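SnoaL-like domain-containing protein (Kribbella flavida, PDB 4GB5) is of unknown function but has a SnoaL-like domain of the NTF2 clan, an alpha+beta fold in which helices pack over a strongly curved sheet. Local coordinates at residues 8-11 and 12-16; 20-23 and 24-28; 35-38 and 39-43; 56-59 and 60-63. All blocks are in the same frame, centred on the assembly; numbering follows the deposited sequence. Where two conformers were deposited one is given.

Contact 1: residues 8-11 and 12-16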
ATOM      1  N   THR A   8       2.216 -19.786   8.207  1.00 19.88           N
ATOM      2  CA  THR A   8       1.623 -19.057   9.308  1.00 16.41           C
ATOM      3  C   THR A   8       2.624 -18.044   9.828  1.00 14.48           C
ATOM      4  O   THR A   8       2.267 -16.913  10.106  1.00 12.75           O
ATOM      5  CB  THR A   8       1.167 -19.975  10.433  1.00 25.00           C
ATOM      6  OG1 THR A   8       0.184 -20.897   9.916  1.00 28.98           O
ATOM      7  CG2 THR A   8       0.577 -19.154  11.566  1.00 22.47           C
ATOM      8  N   ASP A   9       3.884 -18.448   9.942  1.00 14.98           N
ATOM      9  CA  ASP A   9       4.928 -17.515  10.380  1.00 13.41           C
ATOM     10  C   ASP A   9       5.023 -16.319   9.451  1.00 11.65           C
ATOM     11  O   ASP A   9       5.082 -15.186   9.888  1.00 10.05           O
ATOM     12  CB  ASP A   9       6.304 -18.205  10.411  1.00 14.55           C
ATOM     13  CG  ASP A   9       6.452 -19.167  11.536  1.00 17.19           C
ATOM     14  OD1 ASP A   9       5.856 -18.950  12.624  1.00 15.92           O
ATOM     15  OD2 ASP A   9       7.163 -20.188  11.349  1.00 18.01           O
ATOM     16  N   ARG A  10       5.023 -16.564   8.147  1.00 12.14           N
ATOM     17  CA  ARG A  10       5.090 -15.475   7.171  1.00 10.69           C
ATOM     18  C   ARG A  10       3.932 -14.533   7.337  1.00  9.50           C
ATOM     19  O   ARG A  10       4.120 -13.324   7.336  1.00  7.91           O
ATOM     20  CB  ARG A  10       5.084 -16.013   5.727  1.00 11.74           C
ATOM     21  CG  ARG A  10       5.239 -14.879   4.701  1.00 12.44           C
ATOM     22  CD  ARG A  10       4.816 -15.242   3.308  1.00 16.84           C
ATOM     23  NE  ARG A  10       5.389 -16.492   2.858  1.00 22.95           N
ATOM     24  CZ  ARG A  10       6.434 -16.620   2.047  1.00 34.55           C
ATOM     25  NH1 ARG A  10       7.109 -15.557   1.624  1.00 38.16           N
ATOM     26  NH2 ARG A  10       6.823 -17.839   1.680  1.00 38.17           N
ATOM     27  N   ALA A  11       2.732 -15.075   7.433  1.00 10.30           N
ATOM     28  CA  ALA A  11       1.550 -14.213   7.546  1.00  9.39           C
ATOM     29  C   ALA A  11       1.603 -13.377   8.852  1.00  9.72           C
ATOM     30  O   ALA A  11       1.248 -12.201   8.849  1.00 10.53           O
ATOM     31  CB  ALA A  11       0.265 -15.041   7.466  1.00 12.36           C
ATOM     32  N   GLU A  12       2.057 -13.977   9.939  0.56  8.82           N
ATOM     33  CA  GLU A  12       2.159 -13.281  11.212  0.56  9.34           C
ATOM     34  C   GLU A  12       3.218 -12.181  11.152  0.56 10.35           C
ATOM     35  O   GLU A  12       3.022 -11.081  11.719  0.56  9.99           O
ATOM     36  CB  GLU A  12       2.401 -14.256  12.371  0.56  9.18           C
ATOM     37  CG  GLU A  12       1.160 -15.079  12.745  0.56 11.05           C
ATOM     38  CD  GLU A  12       1.411 -16.070  13.855  0.56 19.60           C
ATOM     39  OE1 GLU A  12       2.562 -16.146  14.337  0.56 21.65           O
ATOM     40  OE2 GLU A  12       0.444 -16.763  14.255  0.56 18.94           O
ATOM     41  N   ILE A  13       4.309 -12.451  10.438  1.00  8.97           N
ATOM     42  CA  ILE A  13       5.390 -11.467  10.267  1.00  7.42           C
ATOM     43  C   ILE A  13       4.868 -10.310   9.424  1.00  8.39           C
ATOM     44  O   ILE A  13       5.113  -9.131   9.748  1.00 10.17           O
ATOM     45  CB  ILE A  13       6.628 -12.118   9.670  1.00  8.65           C
ATOM     46  CG1 ILE A  13       7.271 -13.025  10.700  1.00  8.74           C
ATOM     47  CG2 ILE A  13       7.649 -11.070   9.151  1.00 11.22           C
ATOM     48  CD1 ILE A  13       8.327 -13.917  10.068  1.00 11.71           C
ATOM     49  N   ILE A  14       4.154 -10.594   8.341  1.00  8.15           N
ATOM     50  CA  ILE A  14       3.584  -9.509   7.535  1.00  7.98           C
ATOM     51  C   ILE A  14       2.607  -8.703   8.384  1.00 10.80           C
ATOM     52  O   ILE A  14       2.624  -7.460   8.342  1.00  9.97           O
ATOM     53  CB  ILE A  14       2.998 -10.017   6.195  1.00  7.63           C
ATOM     54  CG1 ILE A  14       4.129 -10.507   5.324  1.00  7.48           C
ATOM     55  CG2 ILE A  14       2.207  -8.915   5.466  1.00  8.23           C
ATOM     56  CD1 ILE A  14       3.743 -11.220   4.071  1.00 10.47           C
ATOM     57  N   GLU A  15       1.762  -9.363   9.143  1.00  7.97           N
ATOM     58  CA  GLU A  15       0.787  -8.645   9.976  1.00  7.76           C
ATOM     59  C   GLU A  15       1.473  -7.750  10.970  1.00  7.86           C
ATOM     60  O   GLU A  15       0.936  -6.696  11.327  1.00  9.45           O
ATOM     61  CB  GLU A  15      -0.101  -9.654  10.688  1.00 10.68           C
ATOM     62  CG  GLU A  15      -1.171  -9.071  11.521  1.00 10.50           C
ATOM     63  CD  GLU A  15      -2.158 -10.112  11.995  1.00 14.99           C
ATOM     64  OE1 GLU A  15      -3.068 -10.518  11.225  1.00 15.74           O
ATOM     65  OE2 GLU A  15      -1.997 -10.536  13.156  1.00 24.63           O
ATOM     66  N   LEU A  16       2.659  -8.108  11.454  1.00  7.83           N
ATOM     67  CA  LEU A  16       3.371  -7.225  12.378  1.00  8.36           C
ATOM     68  C   LEU A  16       3.592  -5.858  11.819  1.00  9.30           C
ATOM     69  O   LEU A  16       3.631  -4.866  12.568  1.00  9.99           O
ATOM     70  CB  LEU A  16       4.769  -7.719  12.722  1.00 13.04           C
ATOM     71  CG  LEU A  16       4.903  -8.732  13.806  1.00 17.68           C
ATOM     72  CD1 LEU A  16       6.336  -9.169  13.905  1.00 15.24           C
ATOM     73  CD2 LEU A  16       4.480  -8.096  15.123  1.00 13.47           C
TER
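Ile13 lies along the carbonyl of Asp9, one turn back on helix 6-25. Its CB is 3.4 Å from Asp9 O. CG1, anti to the carbonyl carbon of Ile13 (chi1 -71°), comes to 3.2 Å from Asp9 O. At the end of the extended branch, Ile13 CD1 is still only 3.5 Å from Asp9 O. Asp9 O also accepts Ile13 N at 2.9 Å, part of an unbroken run of i to i+4 bonds from Thr8-Glu12 to Ala11-Glu15. This is the long N-terminal helix of the NTF2-like fold, laid across the curved sheet, and a long, branched hydrocarbon suits its inner face: Ile13 reaches Ile86, Ala91, Ile93 and Trp132. Cut back to an alanine here, the helix would probably lose its filling against those strands, and a gap would open beside Ile86 and Ile93. Asp9, beside it, turns its carboxylate to Arg127 and to the indole N-H of Trp132. Further round, Thr8 and Glu12 run side by side. Arg10 and Ile14 do likewise, aliphatic CG of Arg10 lying 4.0 Å from Ile14 CD1, while the guanidinium group of Arg10 pairs with Glu7. Small Ala11 lets Glu7 of the second subunit pack close.

Contact 2: residues 20-23 and 24-28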
ATOM      1  N   TYR A  20       2.755  -2.386  13.384  1.00  9.24           N
ATOM      2  CA  TYR A  20       3.803  -1.374  13.456  1.00  7.47           C
ATOM      3  C   TYR A  20       3.285  -0.029  12.986  1.00  8.23           C
ATOM      4  O   TYR A  20       3.503   1.017  13.618  1.00  9.12           O
ATOM      5  CB  TYR A  20       5.016  -1.797  12.606  1.00  8.49           C
ATOM      6  CG  TYR A  20       6.120  -0.735  12.514  1.00  9.42           C
ATOM      7  CD1 TYR A  20       7.139  -0.708  13.405  1.00  8.69           C
ATOM      8  CD2 TYR A  20       6.102   0.250  11.522  1.00 13.94           C
ATOM      9  CE1 TYR A  20       8.129   0.231  13.347  1.00 10.77           C
ATOM     10  CE2 TYR A  20       7.088   1.195  11.440  1.00 16.15           C
ATOM     11  CZ  TYR A  20       8.106   1.183  12.355  1.00 14.26           C
ATOM     12  OH  TYR A  20       9.097   2.137  12.288  1.00 18.05           O
ATOM     13  N   ALA A  21       2.622  -0.041  11.858  1.00  6.46           N
ATOM     14  CA  ALA A  21       2.022   1.196  11.313  1.00  6.06           C
ATOM     15  C   ALA A  21       0.968   1.758  12.219  1.00  7.19           C
ATOM     16  O   ALA A  21       0.869   2.969  12.381  1.00  8.61           O
ATOM     17  CB  ALA A  21       1.486   0.959   9.914  1.00  8.38           C
ATOM     18  N   ASP A  22       0.252   0.877  12.892  1.00  7.53           N
ATOM     19  CA  ASP A  22      -0.747   1.317  13.854  1.00  7.57           C
ATOM     20  C   ASP A  22      -0.143   2.051  15.065  1.00  7.58           C
ATOM     21  O   ASP A  22      -0.754   2.973  15.565  1.00  7.74           O
ATOM     22  CB  ASP A  22      -1.534   0.131  14.406  1.00  7.26           C
ATOM     23  CG  ASP A  22      -2.502  -0.475  13.400  1.00 12.77           C
ATOM     24  OD1 ASP A  22      -3.001   0.291  12.527  1.00 11.59           O
ATOM     25  OD2 ASP A  22      -2.829  -1.696  13.549  1.00 13.78           O
ATOM     26  N   ILE A  23       1.043   1.653  15.536  1.00  9.19           N
ATOM     27  CA  ILE A  23       1.688   2.366  16.653  1.00  8.14           C
ATOM     28  C   ILE A  23       1.727   3.841  16.358  1.00  9.63           C
ATOM     29  O   ILE A  23       1.264   4.669  17.161  1.00  9.28           O
ATOM     30  CB  ILE A  23       3.121   1.834  16.920  1.00  7.33           C
ATOM     31  CG1 ILE A  23       3.034   0.453  17.559  1.00 11.81           C
ATOM     32  CG2 ILE A  23       3.889   2.752  17.867  1.00  8.10           C
ATOM     33  CD1 ILE A  23       4.337  -0.328  17.540  1.00 15.39           C
ATOM     34  N   ALA A  24       2.301   4.199  15.219  1.00  8.87           N
ATOM     35  CA  ALA A  24       2.444   5.592  14.890  1.00  8.52           C
ATOM     36  C   ALA A  24       1.113   6.221  14.564  1.00  7.76           C
ATOM     37  O   ALA A  24       0.784   7.290  15.066  1.00 10.17           O
ATOM     38  CB  ALA A  24       3.367   5.732  13.723  1.00 13.24           C
ATOM     39  N   ASP A  25       0.329   5.577  13.722  1.00  5.98           N
ATOM     40  CA  ASP A  25      -0.811   6.260  13.107  1.00  7.46           C
ATOM     41  C   ASP A  25      -2.020   6.329  14.039  1.00  9.05           C
ATOM     42  O   ASP A  25      -2.852   7.252  13.926  1.00  9.31           O
ATOM     43  CB  ASP A  25      -1.190   5.616  11.769  1.00  7.70           C
ATOM     44  CG  ASP A  25      -0.082   5.656  10.748  1.00  7.43           C
ATOM     45  OD1 ASP A  25       0.830   6.507  10.854  1.00  7.37           O
ATOM     46  OD2 ASP A  25      -0.085   4.812   9.811  1.00  7.82           O
ATOM     47  N   LEU A  26      -2.117   5.404  14.984  1.00  7.63           N
ATOM     48  CA  LEU A  26      -3.110   5.514  16.090  1.00  8.85           C
ATOM     49  C   LEU A  26      -2.535   6.214  17.316  1.00  9.80           C
ATOM     50  O   LEU A  26      -3.258   6.418  18.278  1.00 12.92           O
ATOM     51  CB  LEU A  26      -3.596   4.132  16.528  1.00 10.46           C
ATOM     52  CG  LEU A  26      -4.322   3.270  15.498  1.00 11.87           C
ATOM     53  CD1 LEU A  26      -4.497   1.838  15.952  1.00 15.46           C
ATOM     54  CD2 LEU A  26      -5.655   3.902  15.108  1.00 16.86           C
ATOM     55  N   LYS A  27      -1.256   6.578  17.272  0.54  9.60           N
ATOM     56  CA  LYS A  27      -0.512   7.211  18.385  0.54 11.03           C
ATOM     57  C   LYS A  27      -0.604   6.468  19.698  0.54  9.62           C
ATOM     58  O   LYS A  27      -0.854   7.051  20.761  0.54 12.59           O
ATOM     59  CB  LYS A  27      -0.887   8.679  18.570  0.54 14.02           C
ATOM     60  CG  LYS A  27      -0.212   9.600  17.581  0.54 10.56           C
ATOM     61  CD  LYS A  27      -0.363  11.057  17.953  0.54 13.84           C
ATOM     62  CE  LYS A  27      -0.166  12.001  16.795  0.54  9.51           C
ATOM     63  NZ  LYS A  27      -0.360  13.403  17.212  0.54 14.40           N
ATOM     64  N   GLU A  28      -0.402   5.169  19.608  1.00 10.03           N
ATOM     65  CA  GLU A  28      -0.540   4.268  20.727  1.00 10.10           C
ATOM     66  C   GLU A  28       0.821   3.701  21.029  1.00  9.52           C
ATOM     67  O   GLU A  28       1.266   2.699  20.463  1.00 10.79           O
ATOM     68  CB  GLU A  28      -1.571   3.191  20.428  1.00 13.59           C
ATOM     69  CG  GLU A  28      -2.210   2.691  21.720  1.00 11.78           C
ATOM     70  CD  GLU A  28      -1.312   1.809  22.527  1.00 15.84           C
ATOM     71  OE1 GLU A  28      -0.691   2.324  23.476  1.00 12.64           O
ATOM     72  OE2 GLU A  28      -1.271   0.597  22.219  1.00 17.68           O
TER
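Leu26 lays its side chain alongside that of Asp22, both pointing the same way, with CD1 of Leu26 3.8 Å from CB of Asp22. The close packing of this last turn of helix 6-25 is found on its inner side. Here Asp25 N bonds to Ala21 O at 3.0 Å, and the small methyls of Ala21 and Ala24 let the helix settle against His77 of strand 74-87. Ile23 fills the next position, between Leu32 and Val36 on one helix and Leu65 on another.

Asp25 keeps its CG anti to its own carbonyl carbon (chi1 -61°), which carries the carboxylate back beside the Ala21 carbonyl. Asp25 OD2 is 3.3 Å from Ala21 O, two acceptors whose repulsion is probably offset by the donors the carboxylate meets: Thr75 OG1 on OD1, and His77 N together with His96 NE2 of the second subunit on OD2. An asparagine in its place would probably put an N-H where one carboxylate oxygen now accepts, leaving either Thr75, or His77 N and His96 of the second subunit, without that acceptor. Asp22 likewise meets His94 of that subunit.

The outer side is looser. Leu26 is largely exposed, though it rests on Phe120 of the second subunit, and Lys27, in one of its two conformers, stretches its extended chain away from the turn to the carbonyl of Phe72. Lys27 has positive phi (52°), and beyond it Glu28 N returns to Ile23 O at 3.0 Å while Lys27 N bonds to Ala24 O: the Schellman motif that ends an alpha-helix.

Contact 3: residues 35-38 and 39-43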
ATOM      1  N   ARG A  35       3.531  -5.484  21.868  1.00 15.02           N
ATOM      2  CA  ARG A  35       2.980  -6.520  21.003  1.00 13.10           C
ATOM      3  C   ARG A  35       3.705  -6.620  19.681  1.00 11.23           C
ATOM      4  O   ARG A  35       3.550  -7.594  18.932  1.00 12.45           O
ATOM      5  CB  ARG A  35       1.516  -6.203  20.730  1.00 15.78           C
ATOM      6  CG  ARG A  35       0.750  -6.154  22.047  1.00 25.04           C
ATOM      7  CD  ARG A  35      -0.740  -6.040  21.850  1.00 28.99           C
ATOM      8  NE  ARG A  35      -1.384  -5.851  23.151  1.00 35.31           N
ATOM      9  CZ  ARG A  35      -1.749  -6.827  23.980  1.00 45.34           C
ATOM     10  NH1 ARG A  35      -1.575  -8.098  23.650  1.00 44.71           N
ATOM     11  NH2 ARG A  35      -2.313  -6.519  25.146  1.00 44.93           N
ATOM     12  N   VAL A  36       4.456  -5.579  19.330  1.00 10.79           N
ATOM     13  CA  VAL A  36       5.150  -5.514  18.030  1.00  8.18           C
ATOM     14  C   VAL A  36       6.655  -5.727  18.052  1.00  9.22           C
ATOM     15  O   VAL A  36       7.218  -6.285  17.122  1.00  9.96           O
ATOM     16  CB  VAL A  36       4.863  -4.148  17.367  1.00  8.81           C
ATOM     17  CG1 VAL A  36       5.595  -3.909  16.083  1.00  7.89           C
ATOM     18  CG2 VAL A  36       3.359  -4.017  17.129  1.00 10.67           C
ATOM     19  N   HIS A  37       7.288  -5.243  19.113  1.00 11.96           N
ATOM     20  CA  HIS A  37       8.754  -5.178  19.217  1.00  8.61           C
ATOM     21  C   HIS A  37       9.319  -5.993  20.367  1.00  9.22           C
ATOM     22  O   HIS A  37       8.651  -6.256  21.387  1.00 11.88           O
ATOM     23  CB  HIS A  37       9.143  -3.702  19.438  1.00 10.73           C
ATOM     24  CG  HIS A  37       8.858  -2.824  18.252  1.00  9.05           C
ATOM     25  ND1 HIS A  37       9.503  -3.001  17.046  1.00 10.68           N
ATOM     26  CD2 HIS A  37       8.039  -1.760  18.090  1.00 10.42           C
ATOM     27  CE1 HIS A  37       9.051  -2.116  16.176  1.00  9.00           C
ATOM     28  NE2 HIS A  37       8.178  -1.335  16.783  1.00 10.13           N
ATOM     29  N   THR A  38      10.568  -6.391  20.190  1.00 11.59           N
ATOM     30  CA  THR A  38      11.333  -6.872  21.325  1.00 11.62           C
ATOM     31  C   THR A  38      11.778  -5.734  22.266  1.00 12.30           C
ATOM     32  O   THR A  38      11.709  -4.545  21.939  1.00 11.45           O
ATOM     33  CB  THR A  38      12.604  -7.603  20.843  1.00 12.32           C
ATOM     34  OG1 THR A  38      13.372  -6.721  20.047  1.00 10.79           O
ATOM     35  CG2 THR A  38      12.292  -8.840  19.995  1.00 12.01           C
ATOM     36  N   ASP A  39      12.233  -6.117  23.463  1.00 10.79           N
ATOM     37  CA  ASP A  39      12.795  -5.186  24.440  1.00 12.67           C
ATOM     38  C   ASP A  39      14.096  -5.814  24.892  1.00 15.26           C
ATOM     39  O   ASP A  39      14.062  -6.806  25.607  1.00 16.44           O
ATOM     40  CB  ASP A  39      11.863  -5.025  25.639  1.00 15.52           C
ATOM     41  CG  ASP A  39      12.269  -3.891  26.557  1.00 14.66           C
ATOM     42  OD1 ASP A  39      13.311  -3.245  26.291  1.00 15.45           O
ATOM     43  OD2 ASP A  39      11.572  -3.684  27.587  1.00 20.59           O
ATOM     44  N   PRO A  40      15.242  -5.230  24.512  1.00 13.76           N
ATOM     45  CA  PRO A  40      15.383  -3.991  23.755  1.00 13.21           C
ATOM     46  C   PRO A  40      15.148  -4.152  22.267  1.00 12.16           C
ATOM     47  O   PRO A  40      14.936  -5.252  21.787  1.00 12.92           O
ATOM     48  CB  PRO A  40      16.825  -3.575  24.061  1.00 16.99           C
ATOM     49  CG  PRO A  40      17.547  -4.882  24.265  1.00 19.62           C
ATOM     50  CD  PRO A  40      16.545  -5.773  24.941  1.00 18.70           C
ATOM     51  N   LEU A  41      15.239  -3.027  21.568  1.00 15.31           N
ATOM     52  CA  LEU A  41      14.985  -2.925  20.137  1.00 17.70           C
ATOM     53  C   LEU A  41      16.174  -2.214  19.490  1.00 14.02           C
ATOM     54  O   LEU A  41      16.670  -1.203  20.012  1.00 13.87           O
ATOM     55  CB  LEU A  41      13.720  -2.064  19.919  1.00 18.49           C
ATOM     56  CG  LEU A  41      13.287  -1.683  18.504  1.00 14.53           C
ATOM     57  CD1 LEU A  41      13.033  -2.957  17.735  1.00 17.41           C
ATOM     58  CD2 LEU A  41      12.071  -0.845  18.461  1.00 16.26           C
ATOM     59  N   THR A  42      16.643  -2.707  18.342  1.00 13.53           N
ATOM     60  CA  THR A  42      17.627  -1.984  17.578  1.00 13.01           C
ATOM     61  C   THR A  42      16.951  -1.104  16.534  1.00 12.57           C
ATOM     62  O   THR A  42      16.050  -1.559  15.842  1.00 12.30           O
ATOM     63  CB  THR A  42      18.589  -2.954  16.902  1.00 15.44           C
ATOM     64  OG1 THR A  42      19.303  -3.655  17.927  1.00 16.26           O
ATOM     65  CG2 THR A  42      19.589  -2.209  16.061  1.00 18.96           C
ATOM     66  N   ILE A  43      17.354   0.165  16.468  1.00 13.41           N
ATOM     67  CA  ILE A  43      16.778   1.110  15.536  1.00 12.83           C
ATOM     68  C   ILE A  43      17.838   1.830  14.721  1.00 13.69           C
ATOM     69  O   ILE A  43      18.892   2.148  15.219  1.00 15.53           O
ATOM     70  CB  ILE A  43      15.917   2.155  16.255  1.00 15.14           C
ATOM     71  CG1 ILE A  43      16.713   2.820  17.344  1.00 17.29           C
ATOM     72  CG2 ILE A  43      14.692   1.506  16.865  1.00 16.34           C
ATOM     73  CD1 ILE A  43      16.003   4.021  17.969  1.00 20.45           C
TER
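Leu41 holds CG anti to its backbone N (chi1 174°), and His37 holds CG anti to its carbonyl carbon (chi1 -67°); together these torsions set the leucine methyls against the imidazole. CD2 of Leu41 sits over one face of the His37 ring, 3.8 Å from the centroid and 17° off the normal, a CH-pi contact. Its sister methyl CD1 also approaches the ring, 3.6 Å from His37 ND1. On the opposite face CG1 of Val36 lies over the centre of the ring, so the imidazole is sandwiched between two aliphatic groups, and the bond from ND1 to the carbonyl of Leu134 further fixes its rotation. A branched leucine suits this place because its two methyls can meet the flat ring at different points.

At the corner itself, the hydroxyl OG1 of Thr38 donates to Pro40 O at 2.8 Å. This bond spans a sharp corner, a type VI turn in which the peptide before Pro40 is cis, a geometry that proline tolerates far better than other residues and that helps swing the chain round. Asp39 faces outward from the bend, its carboxylate forming a salt bridge with Arg34.

The corner thus joins the end of helix 32-36 to strand 41-44. Val36 and Thr38 bond through their backbones to Leu134 on strand 131-145, Leu41 pairs with Val56 of strand 54-56, and His37 meets Tyr61 of helix 58-69 edge-to-face.

Contact 4: residues 56-59 and 60-63; sequences VPLS and DYGA
Tyr61 is touched from two sides by apolar groups of the residues just before it. CG2 of Val56 comes to 3.9 Å from the tyrosine CB, the two side chains crossing at about a right angle, while CD1 of Leu58 reaches CD1 of Tyr61 at 3.8 Å. Across the helix start, the Asp60 carboxylate lies by the proline ring, OD2 of Asp60 being 3.4 Å from Pro57 CD.

These side chains are set by the first turn of helix 58-69. Pro57, at the N-cap, needs no N-H for the helix but has no side-chain acceptor to cap it; its carbonyl O accepts Tyr61 N at 3.1 Å. The next bond, Gly62 N to Leu58 O, is 2.9 Å long. Tyr61, its CG trans to the amide nitrogen (chi1 170°), sends its ring inward to Leu41 and Ile43.

Farther out, Asp39 OD1 supplies the missing acceptor to the N-H of Leu58, a first-turn donor that the helix itself cannot satisfy. On the exposed side one water links Ser59 OG, at 3.0 Å, with Asp60 OD1, to which it donates.

The chemistry is therefore divided: leucine and tyrosine are buried against the fold and valine partly so, whereas acidic Asp39 and Asp60 near the helix start would probably interact favourably with the positive end of its dipole.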
ATOM      1  N   VAL A  56      18.099   0.164  22.112  1.00 16.09           N
ATOM      2  CA  VAL A  56      17.512   0.947  23.185  1.00 18.82           C
ATOM      3  C   VAL A  56      16.419   0.174  23.916  1.00 13.35           C
ATOM      4  O   VAL A  56      15.762  -0.677  23.333  1.00 16.20           O
ATOM      5  CB  VAL A  56      16.918   2.283  22.686  1.00 20.39           C
ATOM      6  CG1 VAL A  56      18.020   3.126  22.021  1.00 23.67           C
ATOM      7  CG2 VAL A  56      15.736   2.053  21.755  1.00 18.89           C
ATOM      8  N   PRO A  57      16.227   0.462  25.212  1.00 15.15           N
ATOM      9  CA  PRO A  57      15.062  -0.110  25.864  1.00 13.82           C
ATOM     10  C   PRO A  57      13.787   0.268  25.152  1.00 14.90           C
ATOM     11  O   PRO A  57      13.626   1.392  24.659  1.00 14.85           O
ATOM     12  CB  PRO A  57      15.068   0.567  27.232  1.00 14.86           C
ATOM     13  CG  PRO A  57      16.513   0.868  27.481  1.00 17.02           C
ATOM     14  CD  PRO A  57      16.986   1.328  26.124  1.00 17.26           C
ATOM     15  N   LEU A  58      12.844  -0.656  25.156  1.00 15.21           N
ATOM     16  CA  LEU A  58      11.596  -0.406  24.453  1.00 14.58           C
ATOM     17  C   LEU A  58      10.835   0.783  25.048  1.00 16.07           C
ATOM     18  O   LEU A  58      10.250   1.553  24.289  1.00 14.34           O
ATOM     19  CB  LEU A  58      10.749  -1.675  24.404  1.00 14.16           C
ATOM     20  CG  LEU A  58       9.497  -1.583  23.564  1.00 13.81           C
ATOM     21  CD1 LEU A  58       9.847  -1.193  22.118  1.00 11.95           C
ATOM     22  CD2 LEU A  58       8.783  -2.917  23.643  1.00 12.40           C
ATOM     23  N   SER A  59      10.885   0.989  26.376  1.00 15.43           N
ATOM     24  CA  SER A  59      10.135   2.095  26.946  1.00 14.70           C
ATOM     25  C   SER A  59      10.742   3.445  26.515  1.00 15.61           C
ATOM     26  O   SER A  59      10.028   4.428  26.357  1.00 16.00           O
ATOM     27  CB  SER A  59      10.034   1.967  28.452  1.00 21.15           C
ATOM     28  OG  SER A  59      11.298   2.099  29.025  1.00 20.81           O
ATOM     29  N   ASP A  60      12.058   3.494  26.327  1.00 13.26           N
ATOM     30  CA  ASP A  60      12.700   4.696  25.801  1.00 14.69           C
ATOM     31  C   ASP A  60      12.214   4.964  24.371  1.00 15.47           C
ATOM     32  O   ASP A  60      11.963   6.122  23.999  1.00 14.76           O
ATOM     33  CB  ASP A  60      14.228   4.560  25.773  1.00 16.28           C
ATOM     34  CG  ASP A  60      14.867   4.681  27.157  1.00 16.24           C
ATOM     35  OD1 ASP A  60      14.187   5.103  28.111  1.00 16.93           O
ATOM     36  OD2 ASP A  60      16.092   4.397  27.263  1.00 19.74           O
ATOM     37  N   TYR A  61      12.189   3.918  23.553  1.00 15.40           N
ATOM     38  CA  TYR A  61      11.763   4.050  22.162  1.00 11.56           C
ATOM     39  C   TYR A  61      10.332   4.563  22.146  1.00 14.05           C
ATOM     40  O   TYR A  61      10.001   5.486  21.412  1.00 13.89           O
ATOM     41  CB  TYR A  61      11.866   2.679  21.462  1.00 11.22           C
ATOM     42  CG  TYR A  61      11.254   2.596  20.102  1.00 13.08           C
ATOM     43  CD1 TYR A  61      10.057   1.931  19.916  1.00 16.20           C
ATOM     44  CD2 TYR A  61      11.872   3.188  19.010  1.00 16.87           C
ATOM     45  CE1 TYR A  61       9.491   1.852  18.640  1.00 16.91           C
ATOM     46  CE2 TYR A  61      11.323   3.114  17.752  1.00 18.46           C
ATOM     47  CZ  TYR A  61      10.159   2.439  17.583  1.00 15.50           C
ATOM     48  OH  TYR A  61       9.626   2.391  16.315  1.00 17.20           O
ATOM     49  N   GLY A  62       9.462   3.964  22.935  1.00 15.37           N
ATOM     50  CA  GLY A  62       8.077   4.420  22.980  1.00 15.13           C
ATOM     51  C   GLY A  62       7.940   5.875  23.400  1.00 12.04           C
ATOM     52  O   GLY A  62       7.160   6.607  22.800  1.00 12.75           O
ATOM     53  N   ALA A  63       8.692   6.305  24.413  1.00 13.25           N
ATOM     54  CA  ALA A  63       8.626   7.669  24.907  1.00 14.13           C
ATOM     55  C   ALA A  63       9.122   8.630  23.836  1.00 13.07           C
ATOM     56  O   ALA A  63       8.573   9.724  23.658  1.00 14.40           O
ATOM     57  CB  ALA A  63       9.472   7.805  26.210  1.00 15.02           C
TER
HETATM   58  O   HOH W   1      11.482   5.076  29.556  1.00 26.44           O

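In the fold
From the N terminus the four contacts follow in series, none nested in or crossing another, and each closes only a local turn. Contacts 1 and 2 lie on the same helix, 6-25, their centres about 18 Å apart, and both face the second subunit; contact 2 ends that helix. Contact 3 then turns the chain from helix 32-36 into strand 41-44 and meets the first helix twice: Leu16 packs on the backbone of 35-36, and Tyr20 and Ile23 on Val36 and His37. Contact 4, about 8 Å from contact 3 between centres, opens helix 58-69 and reaches contact 2 through Tyr61 and Tyr20, so helices 6-25 and 58-69 meet, with helix 32-36 alongside through Val36.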